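Local atomic coordinates of flavohemoglobin (Malassezia yamatoensis, PDB entry 6O0A), a protein that probably detoxifies nitric oxide as a dioxygenase, using a heme that binds oxygen and an FAD that passes on electrons from a nicotinamide cofactor. Residues I288-V293 / G325-R330; L281-A286 / L294-K299; A319-R324 / V339-T344. One frame throughout, in Å; residues are numbered along the deposited sequence.

Contact 1: I288-V293 / G325-R330; sequences IGVTPV and GELLER. With FAD (flavin-adenine dinucleotide), chain B.
I288 and T291 reach the one flat group here, the isoalloxazine ring of FAD, while V290 and V293 of the same segment touch L327. I288 and T291 both come to the pyrimidine end of the ring from the same side of its plane. I288 CG2 sits over that face, above the C2=O2 bond and 3.9 Å from FAD C2. I288 CG1 lies farther out, past the ring edge, 3.6 Å from FAD N3. T291 OG1 is also beyond the edge. It stands well above the plane and reaches down to the carbonyl, 2.9 Å from FAD O4. With chi1 at 56°, the hydroxyl sits between the backbone N and the carbonyl carbon. That places T291 OG1 3.2 Å from I288 O as well. Its single proton has two acceptors within reach, and F399 packs against the same side chain.

The other side of the segment is purely apolar. L327 comes from helix 324-332 with CG anti to its backbone N (chi1 178°), and its two methyls fork over helix 290-302. L327 CD2 meets V290 CG2 at 3.9 Å. L327 CD1 meets V293 CG1 at 4.2 Å. V290 and L327 run alongside each other, pointing opposite ways. V293 carries the packing on to F369 and to L283 of the central strand.

The sequence AGIGVTP around this segment matches the glycine-rich turn of the ferredoxin-reductase family, between the first strand and helix of the nucleotide-binding domain. The chemistry is therefore split. Methyl packing joins two neighbouring helices of that domain, and T291 offers a single hydroxyl to the flavin, beside the apolar I288. If T291 gives its proton to FAD O4, I288 O must do without it; the sharing may weaken either bond.

Contact 2: L281-A286 / L294-K299; sequences LVLICA and LAFVEK
L283 projects from the strand toward helix 290-302 and meets F296 and V297. The contact between the two segments is wholly apolar. L283 has CG anti to its carbonyl carbon (chi1 -48°), and this torsion sends its two methyls out over the helix. L283 CD1 does most of the touching. It lies 4.0 Å from V297 CG2, where the two side chains run at a slant to each other. It also rests on the base of the phenylalanine, 4.3 Å from F296 CB. The backbones stay well apart, with the CA atoms of L283 and F296 separated by 9.0 Å.

The ring of F296 is met less closely by L283. L283 CD2 approaches it at a slant, 4.4 Å from F296 CD2. The ring takes an edge-to-face partner outside the two segments, F369 of the adjacent strand 367-371. L270 and L273 of helix 270-273 also touch it.

Strand 281-286, helix 290-302 and strand 308-315 form a beta-alpha-beta unit. It belongs to the Rossmann-like, nucleotide-binding part of the reductase. The strand is central in the parallel sheet, between 308-315 and 367-371. L283, flanked by L281 and C285, packs against the covering helix.

Hydrogen bonds run along the helix and across the sheet, and none crosses between these segments. L281 and L283 bond through their backbones to strand 308-315, and V282 to strand 367-371. In the helix, E298 N bonds to L294 O at 2.9 Å. On the strand's opposite side, V282 and I284 pack against V368.

Contact 3: A319-R324 / V339-T344; sequences AEAPLR and VLYGTT
The side chain of R324 lies along one face of the Y341 ring. R324 opens helix 324-332 and Y341 sits on strand 336-343, so the pair joins the start of that helix to the strand that follows it in the Rossmann-like parallel sheet. The arginine has CG anti to its backbone N (chi1 170°) and stays extended to NE. This lays its methylene chain across the ring, and the arginine runs against the direction of the tyrosine. R324 CD stands over the ring centre, 3.5 Å from the centroid, in a CH-pi contact. R324 NE lies over the same face, 3.5 Å from Y341 CD1. The guanidinium is turned almost perpendicular to the ring, at 88°, and presents its edge. Any cation-pi attraction is weak, since R324 CZ is 5.1 Å from the centroid.

From the loop before the helix, A321 approaches the ring obliquely, with A321 CB 3.6 Å from Y341 CE2. A321 to R324 form a type II beta turn, with L323 as the N-cap of the helix. The turn brings the carbonyl of P322 near the phenol. One water, in the plane of the Y341 ring, joins them: it donates to P322 O at 2.8 Å and lies 2.7 Å from Y341 OH.

All three contacts belong to the nucleotide-binding half of the reductase. Contacts 1 and 2 share helix 290-302 and are fully buried. Contact 2 sets that helix on the central strand, and contact 1 sets it against its neighbour, helix 324-332. Contact 3 lies farther from the centre of the chain, toward the outer strands of the sheet, and is less completely buried. Chemistry follows place. Contact 2 is all hydrocarbon, contact 1 adds a polar side facing the flavin, and contact 3 brings in an arginine and a water. They also touch: L327 CD2 of contact 1 is 3.5 Å from Y341 OH of contact 3, and V290 packs on C285.

Contact 1: I288-V293 / G325-R330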
# COMPACT_ATOMS: atom_id res chain seq x y z
N ILE A 288 -9.70 -9.65 -4.79
CA ILE A 288 -8.31 -9.66 -5.25
C ILE A 288 -7.34 -9.46 -4.10
O ILE A 288 -6.12 -9.58 -4.30
CB ILE A 288 -8.13 -8.60 -6.37
CG1 ILE A 288 -6.90 -8.92 -7.21
CG2 ILE A 288 -8.07 -7.19 -5.79
CD1 ILE A 288 -6.91 -10.30 -7.84
N GLY A 289 -7.84 -9.25 -2.88
CA GLY A 289 -7.00 -9.28 -1.70
C GLY A 289 -6.32 -10.62 -1.48
O GLY A 289 -5.46 -10.73 -0.61
N VAL A 290 -6.68 -11.64 -2.26
CA VAL A 290 -5.97 -12.91 -2.25
C VAL A 290 -4.52 -12.78 -2.66
O VAL A 290 -3.72 -13.66 -2.37
CB VAL A 290 -6.71 -13.92 -3.16
CG1 VAL A 290 -6.46 -13.62 -4.62
CG2 VAL A 290 -6.28 -15.34 -2.84
N THR A 291 -4.13 -11.71 -3.37
CA THR A 291 -2.80 -11.75 -3.99
C THR A 291 -1.66 -11.80 -2.96
O THR A 291 -0.77 -12.66 -3.11
CB THR A 291 -2.64 -10.62 -5.01
OG1 THR A 291 -2.89 -9.34 -4.41
CG2 THR A 291 -3.60 -10.82 -6.20
N PRO A 292 -1.62 -10.98 -1.90
CA PRO A 292 -0.58 -11.23 -0.87
C PRO A 292 -0.72 -12.58 -0.18
O PRO A 292 0.30 -13.19 0.19
CB PRO A 292 -0.75 -10.06 0.11
CG PRO A 292 -2.12 -9.54 -0.13
CD PRO A 292 -2.42 -9.78 -1.58
N VAL A 293 -1.94 -13.06 0.01
CA VAL A 293 -2.14 -14.36 0.66
C VAL A 293 -1.46 -15.46 -0.15
O VAL A 293 -0.74 -16.30 0.40
CB VAL A 293 -3.65 -14.62 0.84
CG1 VAL A 293 -3.91 -16.05 1.33
CG2 VAL A 293 -4.26 -13.61 1.83
N GLY A 325 -7.65 -21.93 -7.48
CA GLY A 325 -7.04 -23.23 -7.75
C GLY A 325 -5.59 -23.27 -7.32
O GLY A 325 -5.14 -24.22 -6.67
N GLU A 326 -4.83 -22.23 -7.66
CA GLU A 326 -3.41 -22.18 -7.31
C GLU A 326 -3.21 -22.06 -5.80
O GLU A 326 -2.32 -22.69 -5.24
CB GLU A 326 -2.75 -21.02 -8.04
CG GLU A 326 -1.29 -20.88 -7.73
CD GLU A 326 -0.64 -19.78 -8.54
OE1 GLU A 326 -1.28 -19.28 -9.49
OE2 GLU A 326 0.51 -19.40 -8.21
N LEU A 327 -4.04 -21.25 -5.14
CA LEU A 327 -3.95 -21.14 -3.69
C LEU A 327 -4.17 -22.49 -3.04
O LEU A 327 -3.43 -22.88 -2.13
CB LEU A 327 -4.96 -20.12 -3.17
CG LEU A 327 -5.01 -19.93 -1.65
CD1 LEU A 327 -3.65 -19.48 -1.12
CD2 LEU A 327 -6.11 -18.90 -1.31
N LEU A 328 -5.18 -23.23 -3.50
CA LEU A 328 -5.45 -24.55 -2.92
C LEU A 328 -4.29 -25.50 -3.15
O LEU A 328 -3.95 -26.29 -2.26
CB LEU A 328 -6.74 -25.13 -3.49
CG LEU A 328 -8.01 -24.35 -3.12
CD1 LEU A 328 -9.24 -25.03 -3.69
CD2 LEU A 328 -8.14 -24.18 -1.61
N GLU A 329 -3.66 -25.45 -4.33
CA GLU A 329 -2.53 -26.35 -4.59
C GLU A 329 -1.37 -26.03 -3.66
O GLU A 329 -0.77 -26.94 -3.07
CB GLU A 329 -2.09 -26.25 -6.05
CG GLU A 329 -3.06 -26.87 -7.02
CD GLU A 329 -3.35 -28.33 -6.72
OE1 GLU A 329 -2.39 -29.14 -6.65
OE2 GLU A 329 -4.53 -28.67 -6.52
N ARG A 330 -1.04 -24.74 -3.50
CA ARG A 330 0.04 -24.36 -2.60
C ARG A 330 -0.27 -24.76 -1.17
O ARG A 330 0.61 -25.24 -0.45
CB ARG A 330 0.31 -22.85 -2.67
CG ARG A 330 0.90 -22.37 -3.98
CD ARG A 330 2.32 -22.90 -4.21
NE ARG A 330 2.32 -24.27 -4.71
CZ ARG A 330 1.92 -24.63 -5.92
NH1 ARG A 330 1.47 -23.70 -6.78
NH2 ARG A 330 1.96 -25.91 -6.29
PA FAD B . -8.14 4.64 -10.10
O1A FAD B . -8.08 5.44 -11.34
O2A FAD B . -6.96 4.78 -9.17
O5B FAD B . -9.48 5.00 -9.30
C5B FAD B . -9.67 4.50 -7.96
C4B FAD B . -10.98 5.08 -7.48
O4B FAD B . -10.90 6.52 -7.53
C3B FAD B . -12.18 4.74 -8.34
O3B FAD B . -12.75 3.48 -8.00
C2B FAD B . -13.14 5.89 -8.02
O2B FAD B . -13.86 5.65 -6.81
C1B FAD B . -12.17 7.07 -7.82
N9A FAD B . -12.06 7.93 -8.99
C8A FAD B . -11.43 7.63 -10.16
N7A FAD B . -11.53 8.57 -11.08
C5A FAD B . -12.29 9.55 -10.46
C6A FAD B . -12.82 10.77 -10.92
N6A FAD B . -12.62 11.24 -12.16
N1A FAD B . -13.58 11.49 -10.06
C2A FAD B . -13.78 11.01 -8.83
N3A FAD B . -13.35 9.87 -8.29
C4A FAD B . -12.61 9.18 -9.16
N1 FAD B . -5.11 -4.16 -7.26
C2 FAD B . -5.26 -5.37 -7.87
O2 FAD B . -6.15 -5.58 -8.70
N3 FAD B . -4.39 -6.41 -7.54
C4 FAD B . -3.34 -6.33 -6.64
O4 FAD B . -2.61 -7.30 -6.44
C4X FAD B . -3.20 -5.04 -6.00
N5 FAD B . -2.23 -4.89 -5.13
C5X FAD B . -2.09 -3.64 -4.53
C6 FAD B . -1.08 -3.46 -3.59
C7 FAD B . -0.89 -2.23 -2.96
C7M FAD B . 0.19 -2.08 -1.92
C8 FAD B . -1.72 -1.15 -3.29
C8M FAD B . -1.53 0.20 -2.67
C9 FAD B . -2.74 -1.33 -4.22
C9A FAD B . -2.94 -2.57 -4.83
N10 FAD B . -3.97 -2.78 -5.77
C10 FAD B . -4.13 -4.01 -6.38
C1' FAD B . -4.84 -1.67 -6.20
C2' FAD B . -4.28 -0.91 -7.39
O2' FAD B . -3.04 -0.30 -7.03
C3' FAD B . -5.25 0.15 -7.92
O3' FAD B . -5.65 1.00 -6.85
C4' FAD B . -6.50 -0.44 -8.57
O4' FAD B . -6.11 -1.41 -9.54
C5' FAD B . -7.39 0.61 -9.20
O5' FAD B . -6.64 1.30 -10.22
P FAD B . -7.46 2.14 -11.30
O1P FAD B . -8.32 1.32 -12.20
O2P FAD B . -6.44 2.94 -12.07
O3P FAD B . -8.39 3.11 -10.45

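Contact 2: L281-A286 / L294-K299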
# COMPACT_ATOMS: atom_id res chain seq x y z
N LEU A 281 -0.58 -18.53 11.96
CA LEU A 281 -0.96 -17.45 11.05
C LEU A 281 -2.40 -17.63 10.60
O LEU A 281 -2.82 -18.74 10.25
CB LEU A 281 -0.05 -17.41 9.82
CG LEU A 281 1.44 -17.10 9.99
CD1 LEU A 281 2.16 -17.27 8.66
CD2 LEU A 281 1.66 -15.70 10.54
N VAL A 282 -3.15 -16.54 10.61
CA VAL A 282 -4.51 -16.52 10.08
C VAL A 282 -4.54 -15.47 8.99
O VAL A 282 -4.22 -14.30 9.23
CB VAL A 282 -5.56 -16.23 11.18
CG1 VAL A 282 -6.97 -16.27 10.59
CG2 VAL A 282 -5.44 -17.23 12.33
N LEU A 283 -4.86 -15.89 7.77
CA LEU A 283 -4.85 -15.01 6.60
C LEU A 283 -6.29 -14.87 6.12
O LEU A 283 -6.92 -15.87 5.74
CB LEU A 283 -3.94 -15.57 5.51
CG LEU A 283 -2.54 -16.01 5.97
CD1 LEU A 283 -1.75 -16.58 4.80
CD2 LEU A 283 -1.79 -14.84 6.61
N ILE A 284 -6.80 -13.64 6.13
CA ILE A 284 -8.20 -13.38 5.82
C ILE A 284 -8.25 -12.38 4.67
O ILE A 284 -7.69 -11.28 4.77
CB ILE A 284 -8.96 -12.84 7.04
CG1 ILE A 284 -8.91 -13.86 8.19
CG2 ILE A 284 -10.38 -12.48 6.66
CD1 ILE A 284 -9.63 -13.41 9.45
N CYS A 285 -8.94 -12.74 3.58
CA CYS A 285 -8.94 -11.88 2.41
C CYS A 285 -10.29 -11.90 1.70
O CYS A 285 -11.12 -12.78 1.91
CB CYS A 285 -7.82 -12.26 1.41
SG CYS A 285 -7.98 -13.92 0.72
N ALA A 286 -10.49 -10.89 0.86
CA ALA A 286 -11.68 -10.80 0.02
C ALA A 286 -11.26 -10.40 -1.38
O ALA A 286 -10.39 -9.54 -1.56
CB ALA A 286 -12.69 -9.77 0.57
N LEU A 294 -1.67 -15.47 -1.46
CA LEU A 294 -1.00 -16.46 -2.31
C LEU A 294 0.53 -16.32 -2.25
O LEU A 294 1.25 -17.31 -2.18
CB LEU A 294 -1.51 -16.33 -3.74
CG LEU A 294 -0.84 -17.26 -4.74
CD1 LEU A 294 -1.04 -18.73 -4.34
CD2 LEU A 294 -1.37 -17.00 -6.15
N ALA A 295 1.04 -15.08 -2.27
CA ALA A 295 2.48 -14.89 -2.10
C ALA A 295 2.97 -15.49 -0.78
O ALA A 295 4.00 -16.17 -0.74
CB ALA A 295 2.83 -13.40 -2.19
N PHE A 296 2.24 -15.24 0.31
CA PHE A 296 2.65 -15.76 1.62
C PHE A 296 2.61 -17.28 1.64
O PHE A 296 3.53 -17.93 2.16
CB PHE A 296 1.73 -15.23 2.72
CG PHE A 296 1.84 -13.76 2.98
CD1 PHE A 296 3.02 -13.07 2.72
CD2 PHE A 296 0.76 -13.06 3.49
CE1 PHE A 296 3.12 -11.70 2.96
CE2 PHE A 296 0.85 -11.69 3.73
CZ PHE A 296 2.03 -11.02 3.47
N VAL A 297 1.54 -17.85 1.10
CA VAL A 297 1.37 -19.30 1.16
C VAL A 297 2.43 -20.00 0.33
O VAL A 297 2.99 -21.01 0.76
CB VAL A 297 -0.05 -19.68 0.73
CG1 VAL A 297 -0.17 -21.20 0.63
CG2 VAL A 297 -1.05 -19.16 1.76
N GLU A 298 2.73 -19.47 -0.86
CA GLU A 298 3.77 -20.07 -1.68
C GLU A 298 5.13 -20.04 -0.98
O GLU A 298 5.90 -21.00 -1.05
CB GLU A 298 3.86 -19.36 -3.03
CG GLU A 298 4.72 -20.11 -4.07
CD GLU A 298 6.19 -19.74 -4.04
OE1 GLU A 298 6.54 -18.61 -3.64
OE2 GLU A 298 7.02 -20.59 -4.42
N LYS A 299 5.44 -18.93 -0.31
CA LYS A 299 6.72 -18.83 0.39
C LYS A 299 6.77 -19.79 1.58
O LYS A 299 7.75 -20.52 1.77
CB LYS A 299 6.98 -17.39 0.84
CG LYS A 299 8.34 -17.18 1.49
CD LYS A 299 9.47 -17.53 0.53
CE LYS A 299 10.83 -17.42 1.21
NZ LYS A 299 11.03 -16.09 1.86

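Contact 3: A319-R324 / V339-T344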
# COMPACT_ATOMS: atom_id res chain seq x y z
N ALA A 319 -16.54 -19.37 -8.90
CA ALA A 319 -16.12 -19.02 -10.26
C ALA A 319 -15.42 -17.67 -10.30
O ALA A 319 -14.53 -17.45 -11.12
CB ALA A 319 -17.32 -19.03 -11.20
N GLU A 320 -15.79 -16.76 -9.40
CA GLU A 320 -15.22 -15.42 -9.35
C GLU A 320 -14.06 -15.29 -8.36
O GLU A 320 -13.52 -14.19 -8.21
CB GLU A 320 -16.32 -14.41 -8.99
CG GLU A 320 -17.33 -14.18 -10.09
CD GLU A 320 -18.53 -13.40 -9.58
OE1 GLU A 320 -18.44 -12.16 -9.44
OE2 GLU A 320 -19.56 -14.04 -9.28
N ALA A 321 -13.65 -16.39 -7.71
CA ALA A 321 -12.54 -16.35 -6.77
C ALA A 321 -11.21 -16.37 -7.53
O ALA A 321 -10.82 -17.43 -8.04
CB ALA A 321 -12.62 -17.54 -5.81
N PRO A 322 -10.49 -15.26 -7.62
CA PRO A 322 -9.27 -15.26 -8.43
C PRO A 322 -8.19 -16.11 -7.78
O PRO A 322 -7.97 -16.04 -6.58
CB PRO A 322 -8.87 -13.78 -8.48
CG PRO A 322 -9.50 -13.15 -7.31
CD PRO A 322 -10.75 -13.95 -7.00
N LEU A 323 -7.55 -16.94 -8.60
CA LEU A 323 -6.38 -17.72 -8.20
C LEU A 323 -6.71 -18.77 -7.14
O LEU A 323 -5.80 -19.27 -6.46
CB LEU A 323 -5.25 -16.81 -7.71
CG LEU A 323 -4.92 -15.70 -8.72
CD1 LEU A 323 -3.75 -14.87 -8.20
CD2 LEU A 323 -4.61 -16.28 -10.09
N ARG A 324 -7.98 -19.13 -7.00
CA ARG A 324 -8.34 -20.13 -5.98
C ARG A 324 -7.66 -21.46 -6.23
O ARG A 324 -7.15 -22.09 -5.28
CB ARG A 324 -9.86 -20.32 -5.94
CG ARG A 324 -10.30 -21.51 -5.09
CD ARG A 324 -11.77 -21.37 -4.70
NE ARG A 324 -12.20 -22.51 -3.89
CZ ARG A 324 -12.67 -23.64 -4.40
NH1 ARG A 324 -12.77 -23.77 -5.71
NH2 ARG A 324 -13.05 -24.63 -3.60
N VAL A 339 -7.89 -24.17 4.35
CA VAL A 339 -8.43 -23.09 3.53
C VAL A 339 -9.94 -23.22 3.52
O VAL A 339 -10.48 -24.32 3.32
CB VAL A 339 -7.88 -23.13 2.09
CG1 VAL A 339 -8.45 -21.97 1.26
CG2 VAL A 339 -6.37 -23.10 2.10
N LEU A 340 -10.63 -22.10 3.74
CA LEU A 340 -12.08 -22.02 3.69
C LEU A 340 -12.46 -20.85 2.80
O LEU A 340 -11.97 -19.74 3.02
CB LEU A 340 -12.69 -21.83 5.07
CG LEU A 340 -12.54 -23.00 6.04
CD1 LEU A 340 -13.01 -22.59 7.42
CD2 LEU A 340 -13.31 -24.21 5.54
N TYR A 341 -13.33 -21.09 1.82
CA TYR A 341 -13.85 -20.02 0.98
C TYR A 341 -15.27 -19.70 1.39
O TYR A 341 -16.10 -20.60 1.55
CB TYR A 341 -13.81 -20.39 -0.50
CG TYR A 341 -12.57 -19.87 -1.19
CD1 TYR A 341 -11.38 -20.59 -1.14
CD2 TYR A 341 -12.58 -18.66 -1.85
CE1 TYR A 341 -10.24 -20.13 -1.75
CE2 TYR A 341 -11.45 -18.19 -2.47
CZ TYR A 341 -10.27 -18.92 -2.40
OH TYR A 341 -9.13 -18.45 -3.03
N GLY A 342 -15.56 -18.41 1.53
CA GLY A 342 -16.92 -17.94 1.74
C GLY A 342 -17.40 -17.27 0.46
O GLY A 342 -16.65 -16.54 -0.18
N THR A 343 -18.65 -17.55 0.09
CA THR A 343 -19.24 -16.93 -1.09
C THR A 343 -20.40 -16.04 -0.67
O THR A 343 -21.28 -16.47 0.08
CB THR A 343 -19.68 -17.98 -2.12
OG1 THR A 343 -20.55 -18.95 -1.51
CG2 THR A 343 -18.45 -18.68 -2.70
N THR A 344 -20.39 -14.79 -1.15
CA THR A 344 -21.31 -13.75 -0.71
C THR A 344 -22.47 -13.49 -1.67
O THR A 344 -23.40 -12.76 -1.31
CB THR A 344 -20.54 -12.44 -0.49
OG1 THR A 344 -19.87 -12.08 -1.71
CG2 THR A 344 -19.49 -12.62 0.59
O HOH W 1 -9.69 -16.21 -4.39